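Local coordinates for aminotransferase, class IV (Brucella abortus, PDB 4TVI), which probably catalyses pyridoxal 5'-phosphate-dependent amino transfer between leucine, isoleucine or valine and 2-oxoglutarate, at residues Trp36-Gly41 with Thr143-Cys148; Glu227-Val232 with Ser256-Thr261. All blocks are in the same frame, centred on the assembly; numbering follows the deposited sequence.

Contacts 1 and 2 lie on opposite sides of the chain's centre, their own centres 38 Å apart and their nearest atoms about 27 Å apart, so the two do not touch. Contact 1 belongs to the five-stranded antiparallel sheet, contact 2 to the larger mixed sheet; they thus sample the two sheets of a class IV aminotransferase. Lys-180, which carries pyridoxal phosphate as a Schiff base, falls between them in sequence: contact 1 closes before it and contact 2 opens after it. Contact 1 packs against the second subunit along the face of Thr-37, Tyr-39 and Cys-148, whereas the segments of contact 2 touch no other chain of the assembly.

Contact 1. Residues Trp36-Gly41 with Thr143-Cys148; sequences WTYYKG and TDFALC
Lys-40 and Asp-144 form a salt bridge where the strand of 36-39 turns away from its antiparallel neighbour 143-148 in the five-stranded sheet. Lys-40 NZ meets Asp-144 OD2 at 2.8 Å, on the syn side of the carboxylate and 19° out of its plane. The lysine chain bends at chi2 (-117°) and again at chi4, and on its way CG lies 3.5 Å above the Tyr-39 ring plane, over the ring centre. A water joins Tyr-39 OH to the same OD2. Asp-144 OD1 accepts from Phe-145 N at 2.7 Å, the N-H coming from above the carboxylate plane, and from a second water that also links Lys-40 N and Phe-145 O. With both oxygens engaged, the carboxylate is probably fixed in rotation.

Further along, Tyr-38 and Leu-147 make the hydrogen-bonded pair: Tyr-38 N to Leu-147 O is 2.8 Å, and Leu-147 N returns to Tyr-38 O at 3.0 Å. Their CB atoms lie 4.1 Å apart, on the face where both side chains meet Leu-106 of helix 100-111. Phe-145 presses on that helix too, and Tyr-38 CD2 approaches the edge of the Phe-145 ring. Thr-37 and Cys-148 form a non-hydrogen-bonded antiparallel pair on the other face, both packing on Ala-53 of the second subunit, while Tyr-39 packs on Arg-49 of that subunit. On the face of Tyr-39, Ala-146 CB lies 4.1 Å from Tyr-39 CD1, while Phe-145 O lies at the edge of the same ring, 3.7 Å from CD1.

Contact 2. Residues Glu227-Val232 with Ser256-Thr261; sequences EVFTPV and SVHETT
The side chains of His-258 and Phe-229 run alongside each other on one face of a parallel strand pair, the two strands of a beta-alpha-beta unit joined through helix 241-252. The rings meet obliquely, planes at 44°, with His-258 CD2 3.5 Å from Phe-229 CE2. Next to CD2 on the imidazole edge, NE2 donates to Glu-227 OE2 at 2.9 Å; the acceptor lies near the ring plane, but the N-H arrives 63° out of the carboxylate plane, and the two planes stand 84° apart. A water donates to the same OE2 and bonds to Ser-256 OG. Thr-260 CG2 approaches the edge of the phenyl ring, 4.2 Å from Phe-229 CD2, and Arg-224 adds a cation-pi contact.

On the other face, Val-228 lies alongside Val-257, and Thr-230 alongside Glu-259, whose carboxylate is salt-bridged to Arg-243; Val-257 and Glu-259 both pack on Ile-247 of the crossover helix. The backbones bond as parallel strands do, His-258 giving N-H to Val-228 O and taking Thr-230 N on its own O. Past Pro-231, Val-232 N reaches Thr-260 O at 2.9 Å from above the carbonyl plane.

Contact 1. Residues Trp36-Gly41 with Thr143-Cys148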
ATOM      1  N   TRP A  36      -5.607 -11.546 -21.442  1.00 21.53           N
ATOM      2  CA  TRP A  36      -7.038 -11.760 -21.247  1.00 21.33           C
ATOM      3  C   TRP A  36      -7.404 -11.544 -19.788  1.00 19.84           C
ATOM      4  O   TRP A  36      -6.783 -12.125 -18.888  1.00 18.63           O
ATOM      5  CB  TRP A  36      -7.452 -13.172 -21.672  1.00 23.21           C
ATOM      6  CG  TRP A  36      -7.590 -13.378 -23.150  1.00 27.10           C
ATOM      7  CD1 TRP A  36      -6.682 -13.971 -23.983  1.00 28.27           C
ATOM      8  CD2 TRP A  36      -8.710 -13.018 -23.973  1.00 28.98           C
ATOM      9  NE1 TRP A  36      -7.163 -13.993 -25.270  1.00 27.37           N
ATOM     10  CE2 TRP A  36      -8.405 -13.414 -25.291  1.00 29.28           C
ATOM     11  CE3 TRP A  36      -9.937 -12.392 -23.723  1.00 28.18           C
ATOM     12  CZ2 TRP A  36      -9.286 -13.208 -26.358  1.00 30.27           C
ATOM     13  CZ3 TRP A  36     -10.804 -12.184 -24.780  1.00 30.35           C
ATOM     14  CH2 TRP A  36     -10.476 -12.590 -26.082  1.00 30.75           C
ATOM     15  N   THR A  37      -8.407 -10.707 -19.549  1.00 17.62           N
ATOM     16  CA  THR A  37      -8.810 -10.395 -18.185  1.00 19.67           C
ATOM     17  C   THR A  37     -10.290 -10.682 -17.960  1.00 20.06           C
ATOM     18  O   THR A  37     -11.139 -10.241 -18.734  1.00 24.31           O
ATOM     19  CB  THR A  37      -8.518  -8.916 -17.846  1.00 22.05           C
ATOM     20  OG1 THR A  37      -7.129  -8.642 -18.054  1.00 24.11           O
ATOM     21  CG2 THR A  37      -8.888  -8.602 -16.401  1.00 18.93           C
ATOM     22  N   TYR A  38     -10.598 -11.412 -16.891  1.00 17.95           N
ATOM     23  CA  TYR A  38     -11.986 -11.640 -16.503  1.00 19.47           C
ATOM     24  C   TYR A  38     -12.414 -10.550 -15.533  1.00 20.86           C
ATOM     25  O   TYR A  38     -11.827 -10.396 -14.463  1.00 21.89           O
ATOM     26  CB  TYR A  38     -12.164 -13.019 -15.863  1.00 21.28           C
ATOM     27  CG  TYR A  38     -13.602 -13.361 -15.548  1.00 22.53           C
ATOM     28  CD1 TYR A  38     -14.422 -13.958 -16.499  1.00 26.02           C
ATOM     29  CD2 TYR A  38     -14.146 -13.068 -14.306  1.00 23.94           C
ATOM     30  CE1 TYR A  38     -15.744 -14.263 -16.213  1.00 28.44           C
ATOM     31  CE2 TYR A  38     -15.460 -13.368 -14.010  1.00 26.00           C
ATOM     32  CZ  TYR A  38     -16.255 -13.964 -14.962  1.00 29.00           C
ATOM     33  OH  TYR A  38     -17.565 -14.255 -14.653  1.00 31.55           O
ATOM     34  N   TYR A  39     -13.424  -9.784 -15.921  1.00 20.23           N
ATOM     35  CA  TYR A  39     -13.889  -8.658 -15.111  1.00 23.41           C
ATOM     36  C   TYR A  39     -15.352  -8.387 -15.416  1.00 25.75           C
ATOM     37  O   TYR A  39     -15.746  -8.350 -16.582  1.00 29.05           O
ATOM     38  CB  TYR A  39     -13.044  -7.409 -15.380  1.00 20.79           C
ATOM     39  CG  TYR A  39     -13.516  -6.154 -14.668  1.00 21.37           C
ATOM     40  CD1 TYR A  39     -13.495  -6.066 -13.278  1.00 19.12           C
ATOM     41  CD2 TYR A  39     -13.980  -5.058 -15.388  1.00 20.98           C
ATOM     42  CE1 TYR A  39     -13.920  -4.916 -12.625  1.00 20.54           C
ATOM     43  CE2 TYR A  39     -14.412  -3.903 -14.746  1.00 22.43           C
ATOM     44  CZ  TYR A  39     -14.379  -3.836 -13.364  1.00 23.52           C
ATOM     45  OH  TYR A  39     -14.806  -2.691 -12.722  1.00 21.50           O
ATOM     46  N   LYS A  40     -16.152  -8.217 -14.367  1.00 24.74           N
ATOM     47  CA  LYS A  40     -17.592  -8.033 -14.515  1.00 25.89           C
ATOM     48  C   LYS A  40     -18.218  -9.084 -15.434  1.00 23.66           C
ATOM     49  O   LYS A  40     -18.922  -8.747 -16.380  1.00 23.87           O
ATOM     50  CB  LYS A  40     -17.903  -6.627 -15.034  1.00 27.60           C
ATOM     51  CG  LYS A  40     -17.540  -5.511 -14.069  1.00 30.72           C
ATOM     52  CD  LYS A  40     -18.767  -4.728 -13.631  1.00 33.30           C
ATOM     53  CE  LYS A  40     -18.428  -3.745 -12.517  1.00 35.37           C
ATOM     54  NZ  LYS A  40     -18.312  -4.444 -11.199  1.00 35.90           N
ATOM     55  N   GLY A  41     -17.920 -10.351 -15.167  1.00 23.59           N
ATOM     56  CA  GLY A  41     -18.568 -11.465 -15.836  1.00 25.79           C
ATOM     57  C   GLY A  41     -18.170 -11.730 -17.276  1.00 28.61           C
ATOM     58  O   GLY A  41     -18.808 -12.526 -17.963  1.00 29.28           O
ATOM     59  N   THR A 143     -16.599  -5.708  -2.205  1.00 17.00           N
ATOM     60  CA  THR A 143     -15.471  -6.425  -2.800  1.00 17.37           C
ATOM     61  C   THR A 143     -15.766  -6.838  -4.238  1.00 20.10           C
ATOM     62  O   THR A 143     -16.858  -7.331  -4.541  1.00 16.62           O
ATOM     63  CB  THR A 143     -15.108  -7.683  -1.979  1.00 17.94           C
ATOM     64  OG1 THR A 143     -14.713  -7.290  -0.658  1.00 17.98           O
ATOM     65  CG2 THR A 143     -13.957  -8.444  -2.629  1.00 17.09           C
ATOM     66  N   ASP A 144     -14.807  -6.591  -5.130  1.00 15.59           N
ATOM     67  CA  ASP A 144     -14.929  -7.029  -6.515  1.00 20.09           C
ATOM     68  C   ASP A 144     -13.707  -7.854  -6.917  1.00 18.22           C
ATOM     69  O   ASP A 144     -12.707  -7.887  -6.204  1.00 14.80           O
ATOM     70  CB  ASP A 144     -15.109  -5.833  -7.454  1.00 18.57           C
ATOM     71  CG  ASP A 144     -15.868  -6.198  -8.724  1.00 21.80           C
ATOM     72  OD1 ASP A 144     -16.096  -7.407  -8.969  1.00 21.31           O
ATOM     73  OD2 ASP A 144     -16.255  -5.275  -9.467  1.00 21.06           O
ATOM     74  N   PHE A 145     -13.792  -8.504  -8.072  1.00 17.84           N
ATOM     75  CA  PHE A 145     -12.769  -9.448  -8.504  1.00 17.07           C
ATOM     76  C   PHE A 145     -12.346  -9.224  -9.947  1.00 18.53           C
ATOM     77  O   PHE A 145     -13.143  -8.785 -10.781  1.00 22.67           O
ATOM     78  CB  PHE A 145     -13.289 -10.878  -8.322  1.00 16.68           C
ATOM     79  CG  PHE A 145     -12.386 -11.945  -8.880  1.00 17.57           C
ATOM     80  CD1 PHE A 145     -11.311 -12.418  -8.145  1.00 15.33           C
ATOM     81  CD2 PHE A 145     -12.637 -12.505 -10.124  1.00 18.57           C
ATOM     82  CE1 PHE A 145     -10.491 -13.409  -8.647  1.00 15.66           C
ATOM     83  CE2 PHE A 145     -11.816 -13.503 -10.633  1.00 18.30           C
ATOM     84  CZ  PHE A 145     -10.744 -13.954  -9.895  1.00 17.47           C
ATOM     85  N   ALA A 146     -11.088  -9.523 -10.240  1.00 14.94           N
ATOM     86  CA  ALA A 146     -10.623  -9.582 -11.619  1.00 17.93           C
ATOM     87  C   ALA A 146      -9.503 -10.605 -11.728  1.00 18.65           C
ATOM     88  O   ALA A 146      -8.685 -10.746 -10.816  1.00 18.38           O
ATOM     89  CB  ALA A 146     -10.164  -8.217 -12.106  1.00 14.46           C
ATOM     90  N   LEU A 147      -9.487 -11.337 -12.836  1.00 17.75           N
ATOM     91  CA  LEU A 147      -8.465 -12.345 -13.083  1.00 18.53           C
ATOM     92  C   LEU A 147      -7.711 -12.008 -14.363  1.00 20.04           C
ATOM     93  O   LEU A 147      -8.259 -12.106 -15.461  1.00 22.57           O
ATOM     94  CB  LEU A 147      -9.095 -13.733 -13.181  1.00 18.07           C
ATOM     95  CG  LEU A 147      -8.153 -14.911 -13.433  1.00 18.30           C
ATOM     96  CD1 LEU A 147      -7.095 -15.003 -12.332  1.00 14.51           C
ATOM     97  CD2 LEU A 147      -8.953 -16.195 -13.526  1.00 17.94           C
ATOM     98  N   CYS A 148      -6.453 -11.615 -14.221  1.00 19.08           N
ATOM     99  CA  CYS A 148      -5.670 -11.163 -15.365  1.00 19.54           C
ATOM    100  C   CYS A 148      -4.665 -12.218 -15.813  1.00 19.56           C
ATOM    101  O   CYS A 148      -3.801 -12.644 -15.037  1.00 19.47           O
ATOM    102  CB  CYS A 148      -4.948  -9.854 -15.019  1.00 16.69           C
ATOM    103  SG  CYS A 148      -4.037  -9.114 -16.395  1.00 20.84           S
TER
HETATM  104  O   HOH W   1     -15.297  -2.907 -10.063  1.00 15.36           O
HETATM  105  O   HOH W   2     -15.608  -8.351 -11.599  1.00 20.40           O

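Contact 2. Residues Glu227-Val232 with Ser256-Thr261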
ATOM      1  N   GLU A 227      24.010 -28.818   2.408  1.00 20.57           N
ATOM      2  CA  GLU A 227      22.739 -28.623   3.094  1.00 21.72           C
ATOM      3  C   GLU A 227      22.072 -27.342   2.608  1.00 20.58           C
ATOM      4  O   GLU A 227      22.747 -26.389   2.231  1.00 21.44           O
ATOM      5  CB  GLU A 227      22.942 -28.554   4.605  1.00 24.75           C
ATOM      6  CG  GLU A 227      23.437 -29.838   5.243  1.00 26.88           C
ATOM      7  CD  GLU A 227      23.393 -29.765   6.758  1.00 28.27           C
ATOM      8  OE1 GLU A 227      24.153 -28.959   7.336  1.00 26.36           O
ATOM      9  OE2 GLU A 227      22.596 -30.508   7.367  1.00 30.49           O
ATOM     10  N   VAL A 228      20.744 -27.327   2.605  1.00 19.15           N
ATOM     11  CA  VAL A 228      19.998 -26.142   2.205  1.00 18.22           C
ATOM     12  C   VAL A 228      19.478 -25.406   3.436  1.00 20.22           C
ATOM     13  O   VAL A 228      18.931 -26.025   4.352  1.00 20.39           O
ATOM     14  CB  VAL A 228      18.829 -26.503   1.276  1.00 16.75           C
ATOM     15  CG1 VAL A 228      18.031 -25.264   0.898  1.00 17.28           C
ATOM     16  CG2 VAL A 228      19.350 -27.207   0.030  1.00 16.64           C
ATOM     17  N   PHE A 229      19.670 -24.090   3.455  1.00 18.91           N
ATOM     18  CA  PHE A 229      19.162 -23.235   4.525  1.00 20.04           C
ATOM     19  C   PHE A 229      18.264 -22.152   3.937  1.00 18.90           C
ATOM     20  O   PHE A 229      18.555 -21.600   2.877  1.00 18.54           O
ATOM     21  CB  PHE A 229      20.306 -22.584   5.319  1.00 21.85           C
ATOM     22  CG  PHE A 229      21.203 -23.569   6.031  1.00 24.71           C
ATOM     23  CD1 PHE A 229      22.233 -24.211   5.353  1.00 24.35           C
ATOM     24  CD2 PHE A 229      21.027 -23.836   7.381  1.00 25.72           C
ATOM     25  CE1 PHE A 229      23.064 -25.109   6.011  1.00 24.02           C
ATOM     26  CE2 PHE A 229      21.858 -24.734   8.044  1.00 25.04           C
ATOM     27  CZ  PHE A 229      22.875 -25.369   7.358  1.00 24.00           C
ATOM     28  N   THR A 230      17.172 -21.856   4.632  1.00 15.70           N
ATOM     29  CA  THR A 230      16.246 -20.818   4.215  1.00 14.50           C
ATOM     30  C   THR A 230      15.631 -20.186   5.462  1.00 15.53           C
ATOM     31  O   THR A 230      15.424 -20.876   6.465  1.00 17.40           O
ATOM     32  CB  THR A 230      15.147 -21.385   3.285  1.00 11.73           C
ATOM     33  OG1 THR A 230      14.379 -20.316   2.718  1.00 14.76           O
ATOM     34  CG2 THR A 230      14.222 -22.321   4.040  1.00 11.89           C
ATOM     35  N   PRO A 231      15.366 -18.869   5.415  1.00 12.74           N
ATOM     36  CA  PRO A 231      14.803 -18.167   6.574  1.00 13.80           C
ATOM     37  C   PRO A 231      13.547 -18.831   7.119  1.00 14.36           C
ATOM     38  O   PRO A 231      12.638 -19.165   6.354  1.00 14.77           O
ATOM     39  CB  PRO A 231      14.478 -16.780   6.017  1.00 15.68           C
ATOM     40  CG  PRO A 231      15.476 -16.582   4.939  1.00 17.16           C
ATOM     41  CD  PRO A 231      15.693 -17.941   4.320  1.00 14.21           C
ATOM     42  N   VAL A 232      13.502 -19.021   8.433  1.00 15.71           N
ATOM     43  CA  VAL A 232      12.313 -19.571   9.063  1.00 17.71           C
ATOM     44  C   VAL A 232      11.195 -18.541   8.916  1.00 17.18           C
ATOM     45  O   VAL A 232      11.414 -17.345   9.137  1.00 17.87           O
ATOM     46  CB  VAL A 232      12.551 -19.921  10.558  1.00 21.19           C
ATOM     47  CG1 VAL A 232      13.043 -18.707  11.339  1.00 14.64           C
ATOM     48  CG2 VAL A 232      11.291 -20.490  11.193  1.00 22.42           C
ATOM     49  N   SER A 256      18.905 -32.370   3.086  1.00 21.32           N
ATOM     50  CA  SER A 256      18.565 -31.687   4.329  1.00 21.16           C
ATOM     51  C   SER A 256      18.229 -30.213   4.093  1.00 21.04           C
ATOM     52  O   SER A 256      19.024 -29.467   3.526  1.00 20.87           O
ATOM     53  CB  SER A 256      19.707 -31.793   5.335  1.00 21.48           C
ATOM     54  OG  SER A 256      19.898 -33.133   5.739  1.00 24.46           O
ATOM     55  N   VAL A 257      17.045 -29.802   4.533  1.00 18.37           N
ATOM     56  CA  VAL A 257      16.631 -28.417   4.417  1.00 18.76           C
ATOM     57  C   VAL A 257      16.322 -27.855   5.801  1.00 23.33           C
ATOM     58  O   VAL A 257      15.473 -28.386   6.518  1.00 24.64           O
ATOM     59  CB  VAL A 257      15.391 -28.263   3.516  1.00 17.82           C
ATOM     60  CG1 VAL A 257      15.054 -26.797   3.348  1.00 14.61           C
ATOM     61  CG2 VAL A 257      15.632 -28.915   2.164  1.00 17.80           C
ATOM     62  N   HIS A 258      17.011 -26.782   6.176  1.00 23.25           N
ATOM     63  CA  HIS A 258      16.825 -26.212   7.503  1.00 21.79           C
ATOM     64  C   HIS A 258      16.130 -24.860   7.428  1.00 20.68           C
ATOM     65  O   HIS A 258      16.628 -23.926   6.801  1.00 20.42           O
ATOM     66  CB  HIS A 258      18.166 -26.077   8.224  1.00 23.17           C
ATOM     67  CG  HIS A 258      18.908 -27.371   8.373  1.00 26.56           C
ATOM     68  ND1 HIS A 258      18.404 -28.442   9.079  1.00 28.11           N
ATOM     69  CD2 HIS A 258      20.128 -27.756   7.927  1.00 26.01           C
ATOM     70  CE1 HIS A 258      19.273 -29.437   9.050  1.00 27.16           C
ATOM     71  NE2 HIS A 258      20.330 -29.046   8.360  1.00 26.74           N
ATOM     72  N   GLU A 259      14.970 -24.773   8.073  1.00 20.01           N
ATOM     73  CA  GLU A 259      14.253 -23.512   8.214  1.00 20.36           C
ATOM     74  C   GLU A 259      14.614 -22.873   9.540  1.00 22.28           C
ATOM     75  O   GLU A 259      14.059 -23.220  10.583  1.00 23.56           O
ATOM     76  CB  GLU A 259      12.751 -23.733   8.120  1.00 16.94           C
ATOM     77  CG  GLU A 259      12.327 -24.318   6.792  1.00 18.89           C
ATOM     78  CD  GLU A 259      10.839 -24.555   6.734  1.00 21.09           C
ATOM     79  OE1 GLU A 259      10.089 -23.562   6.593  1.00 19.10           O
ATOM     80  OE2 GLU A 259      10.425 -25.731   6.851  1.00 23.16           O
ATOM     81  N   THR A 260      15.552 -21.939   9.490  1.00 19.63           N
ATOM     82  CA  THR A 260      16.153 -21.404  10.694  1.00 19.79           C
ATOM     83  C   THR A 260      16.384 -19.905  10.563  1.00 20.03           C
ATOM     84  O   THR A 260      16.170 -19.325   9.497  1.00 18.35           O
ATOM     85  CB  THR A 260      17.489 -22.096  10.993  1.00 22.43           C
ATOM     86  OG1 THR A 260      17.967 -21.682  12.276  1.00 32.32           O
ATOM     87  CG2 THR A 260      18.512 -21.732   9.930  1.00 16.39           C
ATOM     88  N   THR A 261      16.821 -19.283  11.651  1.00 19.23           N
ATOM     89  CA  THR A 261      17.118 -17.860  11.629  1.00 19.86           C
ATOM     90  C   THR A 261      18.462 -17.651  10.941  1.00 19.14           C
ATOM     91  O   THR A 261      19.472 -18.226  11.343  1.00 21.25           O
ATOM     92  CB  THR A 261      17.146 -17.268  13.048  1.00 22.36           C
ATOM     93  OG1 THR A 261      15.849 -17.398  13.647  1.00 16.89           O
ATOM     94  CG2 THR A 261      17.556 -15.796  13.018  1.00 17.09           C
TER
HETATM   95  O   HOH W   3      22.476 -32.901   6.574  1.00 32.52           O